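Local coordinates for protein tyrocidine synthase 3 (Brevibacillus parabrevis, PDB 4MRT) that probably carries amino acids and growing peptides on a phosphopantetheine arm, as the peptidyl carrier domain of a non-ribosomal peptide synthetase making tyrocidine, at residues A[10-13]-A[14-17]. The protein carries 1 engineered substitution. Residues are numbered along the deposited sequence; the frame is centred on the assembly and turned at random.
Sequences PTNA and VESK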
loop_
_atom_site.group_PDB
_atom_site.type_symbol
_atom_site.label_atom_id
_atom_site.label_comp_id
_atom_site.label_asym_id
_atom_site.label_seq_id
_atom_site.Cartn_x
_atom_site.Cartn_y
_atom_site.Cartn_z
ATOM N N PRO A 10 18.769 -3.958 -20.566
ATOM C CA PRO A 10 17.764 -3.870 -21.622
ATOM C C PRO A 10 18.296 -4.266 -22.998
ATOM O O PRO A 10 19.463 -3.972 -23.326
ATOM C CB PRO A 10 17.361 -2.401 -21.614
ATOM C CG PRO A 10 17.632 -1.928 -20.219
ATOM C CD PRO A 10 18.719 -2.798 -19.655
ATOM N N THR A 11 17.441 -4.918 -23.783
ATOM C CA THR A 11 17.825 -5.506 -25.065
ATOM C C THR A 11 17.143 -4.848 -26.272
ATOM O O THR A 11 17.394 -5.234 -27.415
ATOM C CB THR A 11 17.459 -7.002 -25.088
ATOM O OG1 THR A 11 16.032 -7.149 -25.063
ATOM C CG2 THR A 11 18.065 -7.720 -23.888
ATOM N N ASN A 12 16.270 -3.879 -26.028
ATOM C CA ASN A 12 15.574 -3.172 -27.113
ATOM C C ASN A 12 15.073 -1.814 -26.643
ATOM O O ASN A 12 15.173 -1.488 -25.454
ATOM C CB ASN A 12 14.432 -4.018 -27.716
ATOM C CG ASN A 12 13.253 -4.209 -26.767
ATOM O OD1 ASN A 12 12.633 -3.242 -26.301
ATOM N ND2 ASN A 12 12.904 -5.463 -26.520
ATOM N N ALA A 13 14.540 -1.026 -27.575
ATOM C CA ALA A 13 14.180 0.367 -27.298
ATOM C C ALA A 13 13.049 0.511 -26.270
ATOM O O ALA A 13 13.024 1.472 -25.501
ATOM C CB ALA A 13 13.806 1.081 -28.589
ATOM N N VAL A 14 12.109 -0.433 -26.273
ATOM C CA VAL A 14 10.958 -0.350 -25.379
ATOM C C VAL A 14 11.368 -0.709 -23.956
ATOM O O VAL A 14 10.934 -0.062 -23.013
ATOM C CB VAL A 14 9.787 -1.225 -25.868
ATOM C CG1 VAL A 14 8.601 -1.099 -24.926
ATOM C CG2 VAL A 14 9.378 -0.806 -27.275
ATOM N N GLU A 15 12.226 -1.712 -23.801
ATOM C CA GLU A 15 12.766 -2.045 -22.498
ATOM C C GLU A 15 13.583 -0.880 -21.939
ATOM O O GLU A 15 13.424 -0.525 -20.766
ATOM C CB GLU A 15 13.602 -3.313 -22.565
ATOM C CG GLU A 15 12.755 -4.545 -22.856
ATOM C CD GLU A 15 13.565 -5.781 -23.128
ATOM O OE1 GLU A 15 14.785 -5.658 -23.383
ATOM O OE2 GLU A 15 12.967 -6.879 -23.092
ATOM N N SER A 16 14.426 -0.261 -22.775
ATOM C CA SER A 16 15.308 0.793 -22.281
ATOM C C SER A 16 14.499 2.007 -21.848
ATOM O O SER A 16 14.788 2.581 -20.811
ATOM C CB SER A 16 16.402 1.171 -23.300
ATOM O OG SER A 16 15.958 0.938 -24.622
ATOM N N LYS A 17 13.471 2.351 -22.616
ATOM C CA LYS A 17 12.611 3.474 -22.312
ATOM C C LYS A 17 11.823 3.246 -21.013
ATOM O O LYS A 17 11.784 4.109 -20.139
ATOM C CB LYS A 17 11.653 3.718 -23.486
ATOM C CG LYS A 17 10.742 4.915 -23.337
ATOM C CD LYS A 17 11.547 6.146 -22.946
ATOM C CE LYS A 17 10.999 7.428 -23.555
ATOM N NZ LYS A 17 12.112 8.302 -24.031
#
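E15 reaches back from the first turn of helix 13-26 and takes two hydrogen bonds from T11 on a single carboxylate oxygen. T11 OG1 donates to E15 OE1 at 2.6 Å from the syn side, 29° out of the carboxylate plane. The backbone donor T11 N meets E15 OE1 at 2.8 Å, nearly along its C-O direction. The two donors hold the end of the glutamate in place and tie the incoming loop to the helix. N12 is the N-cap: its CG sits between backbone N and carbonyl carbon (chi1 69°), which swings the amide over the helix start. There N12 OD1 accepts from E15 N at 3.0 Å in a nearly straight bond, the N-H coming from above the amide plane, and more weakly from V14 N at 2.9 Å. With the E15 carboxylate returning to T11 N rather than to the cap residue, this is an N-cap without the reciprocal bond of a capping box. The amide of N12 lies over the face of that carboxylate, the planes 26° apart, with N12 ND2 3.5 Å above E15 CD. N12 O takes both S16 N, at 3.0 Å, and the hydroxyl S16 OG, at 2.7 Å; K17 N to A13 O continues the helical bonding. P10 packs its CB against the S16 backbone and, together with E15, touches I33 in a loop. Beyond the cap, E15 also lies on I73, K74 and A77, V14 bridges A77 and Y58, and K17 rests on Y58, placing the start of helix 13-26 against two of the three other helices of the carrier-domain bundle, 44-58 and 73-81.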